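Long-range contacts in acyl-coa oxidase (Arabidopsis thaliana, PDB 1W07), which oxidises long- and medium-chain acyl-CoAs to 2-trans-enoyl-CoAs in the peroxisome, using bound FAD and passing the electrons to oxygen to give hydrogen peroxide: residues 100-105 with 124-129; 164-169 with 241-246. The protein carries 1 engineered substitution. All coordinates share one frame; numbering follows the deposited sequence.

Contact 1: 100-105 with 124-129; sequences DLHWGM and SLANKM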
ATOM      1  N   ASP B 100     -13.956  21.258   2.455  1.00 20.59           N
ATOM      2  CA  ASP B 100     -12.606  21.210   2.988  1.00 20.17           C
ATOM      3  C   ASP B 100     -11.686  22.205   2.290  1.00 19.31           C
ATOM      4  O   ASP B 100     -10.834  22.830   2.930  1.00 17.93           O
ATOM      5  CB  ASP B 100     -12.013  19.797   2.865  1.00 20.99           C
ATOM      6  CG  ASP B 100     -12.915  18.721   3.454  1.00 22.48           C
ATOM      7  OD1 ASP B 100     -13.611  18.991   4.457  1.00 24.66           O
ATOM      8  OD2 ASP B 100     -12.916  17.590   2.916  1.00 22.25           O
ATOM      9  N   LEU B 101     -11.853  22.350   0.978  1.00 18.57           N
ATOM     10  CA  LEU B 101     -11.009  23.264   0.217  1.00 18.89           C
ATOM     11  C   LEU B 101     -11.445  24.710   0.378  1.00 20.94           C
ATOM     12  O   LEU B 101     -10.616  25.617   0.373  1.00 22.39           O
ATOM     13  CB  LEU B 101     -10.993  22.879  -1.265  1.00 19.20           C
ATOM     14  CG  LEU B 101     -10.102  21.702  -1.677  1.00 17.65           C
ATOM     15  CD1 LEU B 101      -8.675  21.972  -1.233  1.00 17.45           C
ATOM     16  CD2 LEU B 101     -10.599  20.402  -1.064  1.00 19.44           C
ATOM     17  N   HIS B 102     -12.747  24.921   0.517  1.00 19.99           N
ATOM     18  CA  HIS B 102     -13.288  26.255   0.711  1.00 20.62           C
ATOM     19  C   HIS B 102     -12.673  26.883   1.968  1.00 22.01           C
ATOM     20  O   HIS B 102     -12.116  27.977   1.916  1.00 19.41           O
ATOM     21  CB  HIS B 102     -14.798  26.178   0.880  1.00 20.93           C
ATOM     22  CG  HIS B 102     -15.442  27.502   1.121  1.00 20.81           C
ATOM     23  ND1 HIS B 102     -15.630  28.431   0.120  1.00 18.05           N
ATOM     24  CD2 HIS B 102     -15.928  28.065   2.254  1.00 21.91           C
ATOM     25  CE1 HIS B 102     -16.210  29.506   0.624  1.00 21.89           C
ATOM     26  NE2 HIS B 102     -16.401  29.311   1.918  1.00 18.81           N
ATOM     27  N   TRP B 103     -12.779  26.177   3.095  1.00 23.99           N
ATOM     28  CA  TRP B 103     -12.247  26.645   4.376  1.00 23.85           C
ATOM     29  C   TRP B 103     -10.740  26.424   4.539  1.00 24.99           C
ATOM     30  O   TRP B 103     -10.055  27.205   5.203  1.00 25.89           O
ATOM     31  CB  TRP B 103     -12.958  25.935   5.535  1.00 24.47           C
ATOM     32  CG  TRP B 103     -14.423  26.252   5.681  1.00 22.50           C
ATOM     33  CD1 TRP B 103     -15.439  25.356   5.848  1.00 23.44           C
ATOM     34  CD2 TRP B 103     -15.026  27.549   5.697  1.00 26.11           C
ATOM     35  NE1 TRP B 103     -16.637  26.012   5.965  1.00 27.56           N
ATOM     36  CE2 TRP B 103     -16.414  27.362   5.880  1.00 29.37           C
ATOM     37  CE3 TRP B 103     -14.529  28.855   5.576  1.00 29.83           C
ATOM     38  CZ2 TRP B 103     -17.314  28.433   5.949  1.00 29.53           C
ATOM     39  CZ3 TRP B 103     -15.424  29.921   5.641  1.00 31.61           C
ATOM     40  CH2 TRP B 103     -16.802  29.701   5.827  1.00 28.36           C
ATOM     41  N   GLY B 104     -10.229  25.355   3.938  1.00 23.45           N
ATOM     42  CA  GLY B 104      -8.821  25.044   4.077  1.00 21.56           C
ATOM     43  C   GLY B 104      -7.832  25.686   3.124  1.00 21.77           C
ATOM     44  O   GLY B 104      -6.648  25.791   3.451  1.00 21.68           O
ATOM     45  N   MET B 105      -8.301  26.123   1.961  1.00 22.85           N
ATOM     46  CA  MET B 105      -7.409  26.728   0.971  1.00 23.98           C
ATOM     47  C   MET B 105      -7.897  28.047   0.371  1.00 22.79           C
ATOM     48  O   MET B 105      -7.160  29.041   0.348  1.00 21.67           O
ATOM     49  CB  MET B 105      -7.151  25.732  -0.166  1.00 23.88           C
ATOM     50  CG  MET B 105      -6.430  24.454   0.265  1.00 22.66           C
ATOM     51  SD  MET B 105      -4.783  24.734   0.966  1.00 33.60           S
ATOM     52  CE  MET B 105      -3.748  24.581  -0.540  1.00 26.80           C
ATOM     53  N   SER B 124     -16.109  38.130   3.266  1.00 33.87           N
ATOM     54  CA  SER B 124     -17.453  38.336   3.798  1.00 35.81           C
ATOM     55  C   SER B 124     -18.389  37.385   3.056  1.00 34.06           C
ATOM     56  O   SER B 124     -19.279  36.781   3.651  1.00 32.34           O
ATOM     57  CB  SER B 124     -17.899  39.784   3.596  1.00 33.92           C
ATOM     58  OG  SER B 124     -18.096  40.063   2.220  1.00 42.98           O
ATOM     59  N   LEU B 125     -18.169  37.249   1.750  1.00 34.41           N
ATOM     60  CA  LEU B 125     -18.965  36.350   0.916  1.00 33.90           C
ATOM     61  C   LEU B 125     -18.642  34.890   1.234  1.00 32.70           C
ATOM     62  O   LEU B 125     -19.544  34.072   1.429  1.00 33.12           O
ATOM     63  CB  LEU B 125     -18.684  36.619  -0.565  1.00 30.98           C
ATOM     64  CG  LEU B 125     -19.079  37.995  -1.098  1.00 32.33           C
ATOM     65  CD1 LEU B 125     -18.672  38.091  -2.557  1.00 30.87           C
ATOM     66  CD2 LEU B 125     -20.581  38.217  -0.937  1.00 33.38           C
ATOM     67  N   ALA B 126     -17.351  34.574   1.289  1.00 32.13           N
ATOM     68  CA  ALA B 126     -16.890  33.212   1.561  1.00 32.19           C
ATOM     69  C   ALA B 126     -17.286  32.726   2.949  1.00 32.07           C
ATOM     70  O   ALA B 126     -17.744  31.590   3.114  1.00 30.13           O
ATOM     71  CB  ALA B 126     -15.372  33.135   1.396  1.00 32.03           C
ATOM     72  N   ASN B 127     -17.115  33.583   3.949  1.00 30.88           N
ATOM     73  CA  ASN B 127     -17.463  33.192   5.306  1.00 31.28           C
ATOM     74  C   ASN B 127     -18.952  32.942   5.477  1.00 30.10           C
ATOM     75  O   ASN B 127     -19.348  32.147   6.318  1.00 27.85           O
ATOM     76  CB  ASN B 127     -16.980  34.240   6.301  1.00 32.45           C
ATOM     77  CG  ASN B 127     -15.474  34.281   6.397  1.00 37.96           C
ATOM     78  OD1 ASN B 127     -14.806  33.266   6.203  1.00 38.19           O
ATOM     79  ND2 ASN B 127     -14.928  35.449   6.713  1.00 40.33           N
ATOM     80  N   LYS B 128     -19.772  33.616   4.679  1.00 29.64           N
ATOM     81  CA  LYS B 128     -21.221  33.438   4.751  1.00 32.70           C
ATOM     82  C   LYS B 128     -21.642  32.382   3.736  1.00 32.98           C
ATOM     83  O   LYS B 128     -22.786  31.932   3.712  1.00 32.39           O
ATOM     84  CB  LYS B 128     -21.935  34.758   4.469  1.00 33.34           C
ATOM     85  N   MET B 129     -20.694  31.992   2.892  1.00 32.06           N
ATOM     86  CA  MET B 129     -20.930  30.987   1.865  1.00 32.97           C
ATOM     87  C   MET B 129     -21.854  31.487   0.747  1.00 31.70           C
ATOM     88  O   MET B 129     -22.577  30.693   0.143  1.00 30.53           O
ATOM     89  CB  MET B 129     -21.529  29.721   2.489  1.00 37.08           C
ATOM     90  CG  MET B 129     -20.720  29.127   3.645  1.00 43.00           C
ATOM     91  SD  MET B 129     -19.463  27.932   3.146  1.00 48.48           S
ATOM     92  CE  MET B 129     -20.413  26.887   2.127  1.00 43.71           C
TER
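His102 and Trp103 both reach the end of the facing helix, and their first torsions differ. His102 has CG trans to its backbone N (chi1 179°), which carries the imidazole straight out to Ala126. Trp103 instead keeps CG beside its backbone N and trans to its carbonyl carbon, and its indole runs out next to the imidazole. His102 CD2 sits 3.5 Å from the indole plane of Trp103, over the ring centre.

His102 NE2 donates to Ala126 O at 2.9 Å, with an N-H...O angle of 157°. The oxygen lies in the imidazole plane, but NE2 stands well above the carbonyl plane. The other ring nitrogen, ND1, is hydrogen-bonded to Gly133 N. The imidazole is therefore gripped at both nitrogens, which fixes its rotation. Ala126 CB packs against His102 CE1 at 3.8 Å.

The two helices, 98-113 and 116-128, belong to the N-terminal helical domain of the acyl-CoA oxidase fold. The axes of the two short helical segments come within 10.9 Å, and their N-to-C directions are 135° apart. The second helix ends in a Schellman motif, with Met129 as the C-prime residue at positive phi. Gln130 N reaches back to Leu125 O, and Met129 N bonds weakly to Ala126 O. That carbonyl thus serves both the helix end and His102.

The Met129 chain doubles back and brings SD to both aromatic rings. SD is 3.6 Å from Trp103 CZ2, an oblique Met-aromatic contact, and it also approaches the imidazole obliquely. Asn127 OD1 meets the indole edge at Trp103 CZ3, 3.4 Å away, with the amide nearly coplanar with the ring. Val654 of the second subunit packs on Met129. On the same helix as His102, Leu101 touches the FAD.

Contact 2: 164-169 with 241-246; sequences IHTPTQ and FLMFDH
The ends of strands 161-165 and 240-244 meet at a steep angle, with the touching parts running 117° apart, and Thr166 N bonds to Phe244 O at 3.0 Å. Both strands belong to the beta domain in the middle of the acyl-CoA dehydrogenase fold, but to different sheets, so this contact joins one sheet to the other.

Thr166 OG1 accepts the backbone N-H of Phe244 at 2.7 Å in a nearly straight bond (173°). The two residues therefore clasp each other through N-H and C=O of Phe244. OG1 also lies at the edge of the Phe244 ring. Ile164 has CG2 trans to its backbone N, which sets this methyl over the centre of that ring, a CH-pi contact of 3.8 Å from CG2 to the ring centroid. Leu242 CD1 lies over the opposite face, toward the rim. Phe630 of the second subunit packs on Met243.

His165 and His246 stack face to face, their planes 7° apart and their centroids 3.5 Å apart. The backbone also ties the pair: the main-chain N-H of His246 donates to His165 ND1 at 2.8 Å, in a bent bond tilted somewhat from the imidazole plane.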
ATOM      1  N   ILE B 164      -7.444  35.798 -18.537  1.00 25.62           N
ATOM      2  CA  ILE B 164      -6.964  34.480 -18.102  1.00 23.06           C
ATOM      3  C   ILE B 164      -7.137  33.520 -19.270  1.00 25.23           C
ATOM      4  O   ILE B 164      -8.228  33.436 -19.841  1.00 25.36           O
ATOM      5  CB  ILE B 164      -7.790  33.952 -16.915  1.00 24.65           C
ATOM      6  CG1 ILE B 164      -7.953  35.053 -15.857  1.00 23.94           C
ATOM      7  CG2 ILE B 164      -7.127  32.705 -16.320  1.00 24.46           C
ATOM      8  CD1 ILE B 164      -6.633  35.561 -15.251  1.00 27.77           C
ATOM      9  N   HIS B 165      -6.076  32.794 -19.627  1.00 24.14           N
ATOM     10  CA  HIS B 165      -6.166  31.871 -20.751  1.00 24.90           C
ATOM     11  C   HIS B 165      -5.396  30.565 -20.557  1.00 23.22           C
ATOM     12  O   HIS B 165      -4.366  30.524 -19.878  1.00 23.58           O
ATOM     13  CB  HIS B 165      -5.674  32.551 -22.035  1.00 24.95           C
ATOM     14  CG  HIS B 165      -5.962  31.781 -23.286  1.00 24.07           C
ATOM     15  ND1 HIS B 165      -7.242  31.466 -23.689  1.00 23.19           N
ATOM     16  CD2 HIS B 165      -5.135  31.266 -24.229  1.00 23.49           C
ATOM     17  CE1 HIS B 165      -7.192  30.797 -24.828  1.00 21.09           C
ATOM     18  NE2 HIS B 165      -5.925  30.658 -25.177  1.00 24.38           N
ATOM     19  N   THR B 166      -5.912  29.501 -21.164  1.00 22.82           N
ATOM     20  CA  THR B 166      -5.287  28.179 -21.102  1.00 24.53           C
ATOM     21  C   THR B 166      -4.613  27.939 -22.453  1.00 25.62           C
ATOM     22  O   THR B 166      -5.253  27.482 -23.407  1.00 22.59           O
ATOM     23  CB  THR B 166      -6.343  27.081 -20.840  1.00 22.81           C
ATOM     24  OG1 THR B 166      -7.063  27.390 -19.634  1.00 19.09           O
ATOM     25  CG2 THR B 166      -5.665  25.721 -20.682  1.00 24.49           C
ATOM     26  N   PRO B 167      -3.310  28.251 -22.548  1.00 24.83           N
ATOM     27  CA  PRO B 167      -2.509  28.092 -23.767  1.00 27.00           C
ATOM     28  C   PRO B 167      -2.681  26.753 -24.483  1.00 27.55           C
ATOM     29  O   PRO B 167      -3.004  26.724 -25.673  1.00 27.18           O
ATOM     30  CB  PRO B 167      -1.082  28.294 -23.265  1.00 28.85           C
ATOM     31  CG  PRO B 167      -1.258  29.275 -22.171  1.00 29.28           C
ATOM     32  CD  PRO B 167      -2.476  28.749 -21.441  1.00 26.60           C
ATOM     33  N   THR B 168      -2.454  25.663 -23.755  1.00 24.04           N
ATOM     34  CA  THR B 168      -2.564  24.320 -24.306  1.00 24.21           C
ATOM     35  C   THR B 168      -3.363  23.397 -23.401  1.00 23.78           C
ATOM     36  O   THR B 168      -3.730  23.768 -22.286  1.00 20.28           O
ATOM     37  CB  THR B 168      -1.178  23.695 -24.495  1.00 26.34           C
ATOM     38  OG1 THR B 168      -0.460  23.722 -23.247  1.00 32.48           O
ATOM     39  CG2 THR B 168      -0.398  24.463 -25.550  1.00 24.80           C
ATOM     40  N   GLN B 169      -3.641  22.189 -23.879  1.00 21.21           N
ATOM     41  CA  GLN B 169      -4.427  21.242 -23.093  1.00 21.85           C
ATOM     42  C   GLN B 169      -3.747  20.929 -21.766  1.00 18.55           C
ATOM     43  O   GLN B 169      -4.415  20.787 -20.748  1.00 17.68           O
ATOM     44  CB  GLN B 169      -4.652  19.956 -23.893  1.00 21.04           C
ATOM     45  CG  GLN B 169      -5.632  18.997 -23.244  1.00 23.73           C
ATOM     46  CD  GLN B 169      -5.845  17.755 -24.080  1.00 23.86           C
ATOM     47  OE1 GLN B 169      -4.888  17.081 -24.458  1.00 25.41           O
ATOM     48  NE2 GLN B 169      -7.100  17.443 -24.368  1.00 23.84           N
ATOM     49  N   PHE B 241     -11.258  19.708 -13.522  1.00 18.67           N
ATOM     50  CA  PHE B 241     -10.358  20.324 -14.471  1.00 15.76           C
ATOM     51  C   PHE B 241     -10.991  21.665 -14.807  1.00 16.69           C
ATOM     52  O   PHE B 241     -12.168  21.891 -14.525  1.00 15.34           O
ATOM     53  CB  PHE B 241     -10.187  19.433 -15.705  1.00 17.06           C
ATOM     54  CG  PHE B 241     -11.466  19.116 -16.410  1.00 19.52           C
ATOM     55  CD1 PHE B 241     -12.053  20.036 -17.276  1.00 17.64           C
ATOM     56  CD2 PHE B 241     -12.078  17.877 -16.227  1.00 16.86           C
ATOM     57  CE1 PHE B 241     -13.241  19.719 -17.958  1.00 15.95           C
ATOM     58  CE2 PHE B 241     -13.252  17.553 -16.895  1.00 15.90           C
ATOM     59  CZ  PHE B 241     -13.836  18.486 -17.768  1.00 14.97           C
ATOM     60  N   LEU B 242     -10.208  22.561 -15.386  1.00 19.58           N
ATOM     61  CA  LEU B 242     -10.717  23.886 -15.716  1.00 21.45           C
ATOM     62  C   LEU B 242      -9.868  24.520 -16.795  1.00 20.48           C
ATOM     63  O   LEU B 242      -8.645  24.567 -16.680  1.00 23.51           O
ATOM     64  CB  LEU B 242     -10.703  24.777 -14.471  1.00 21.14           C
ATOM     65  CG  LEU B 242     -11.028  26.275 -14.621  1.00 23.14           C
ATOM     66  CD1 LEU B 242     -12.422  26.453 -15.191  1.00 23.62           C
ATOM     67  CD2 LEU B 242     -10.927  26.947 -13.262  1.00 22.39           C
ATOM     68  N   MET B 243     -10.520  25.009 -17.841  1.00 22.89           N
ATOM     69  CA  MET B 243      -9.825  25.654 -18.948  1.00 22.60           C
ATOM     70  C   MET B 243     -10.480  27.022 -19.170  1.00 23.29           C
ATOM     71  O   MET B 243     -11.692  27.171 -19.014  1.00 21.75           O
ATOM     72  CB  MET B 243      -9.935  24.814 -20.236  1.00 23.37           C
ATOM     73  CG  MET B 243      -9.331  23.391 -20.180  1.00 27.82           C
ATOM     74  SD  MET B 243      -9.058  22.617 -21.822  1.00 37.85           S
ATOM     75  CE  MET B 243     -10.722  22.469 -22.426  1.00 33.13           C
ATOM     76  N   PHE B 244      -9.677  28.023 -19.515  1.00 25.26           N
ATOM     77  CA  PHE B 244     -10.197  29.356 -19.772  1.00 23.97           C
ATOM     78  C   PHE B 244      -9.937  29.730 -21.227  1.00 24.27           C
ATOM     79  O   PHE B 244      -8.814  29.585 -21.712  1.00 24.29           O
ATOM     80  CB  PHE B 244      -9.526  30.395 -18.876  1.00 19.46           C
ATOM     81  CG  PHE B 244      -9.436  29.995 -17.435  1.00 20.35           C
ATOM     82  CD1 PHE B 244      -8.392  29.190 -16.989  1.00 20.65           C
ATOM     83  CD2 PHE B 244     -10.377  30.441 -16.520  1.00 20.82           C
ATOM     84  CE1 PHE B 244      -8.285  28.835 -15.653  1.00 22.15           C
ATOM     85  CE2 PHE B 244     -10.278  30.095 -15.177  1.00 22.15           C
ATOM     86  CZ  PHE B 244      -9.231  29.291 -14.744  1.00 21.02           C
ATOM     87  N   ASP B 245     -10.968  30.190 -21.931  1.00 26.84           N
ATOM     88  CA  ASP B 245     -10.799  30.616 -23.320  1.00 27.10           C
ATOM     89  C   ASP B 245     -10.817  32.143 -23.280  1.00 26.71           C
ATOM     90  O   ASP B 245     -11.845  32.767 -23.522  1.00 28.32           O
ATOM     91  CB  ASP B 245     -11.938  30.105 -24.211  1.00 26.02           C
ATOM     92  CG  ASP B 245     -11.691  30.387 -25.690  1.00 29.95           C
ATOM     93  OD1 ASP B 245     -10.773  31.175 -25.987  1.00 25.12           O
ATOM     94  OD2 ASP B 245     -12.401  29.825 -26.555  1.00 28.93           O
ATOM     95  N   HIS B 246      -9.675  32.734 -22.946  1.00 28.45           N
ATOM     96  CA  HIS B 246      -9.550  34.183 -22.853  1.00 29.09           C
ATOM     97  C   HIS B 246     -10.611  34.792 -21.934  1.00 30.67           C
ATOM     98  O   HIS B 246     -11.303  35.743 -22.306  1.00 32.97           O
ATOM     99  CB  HIS B 246      -9.638  34.801 -24.252  1.00 27.75           C
ATOM    100  CG  HIS B 246      -8.568  34.325 -25.184  1.00 26.98           C
ATOM    101  ND1 HIS B 246      -7.238  34.650 -25.016  1.00 26.54           N
ATOM    102  CD2 HIS B 246      -8.625  33.524 -26.273  1.00 26.00           C
ATOM    103  CE1 HIS B 246      -6.523  34.064 -25.960  1.00 25.96           C
ATOM    104  NE2 HIS B 246      -7.341  33.376 -26.736  1.00 25.74           N
TER

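How the contacts relate
From the N terminus, the chain first passes through helices of the N-terminal domain. Contact 1 closes a short loop there, joining helix 98-113 to the end of helix 116-128 across 18 mostly helical residues. The chain then enters the beta domain. Contact 2 closes a longer loop of 71 residues, rich in strand and without helix, from the end of strand 161-165 to the end of strand 240-244. The loops are in series and neither encloses nor crosses the other. The centres of contact 1 and contact 2 are about 24 Å apart. The nearest atoms of contact 1 and contact 2 are about 12 Å apart, without touching. Both border the second subunit of the homodimer.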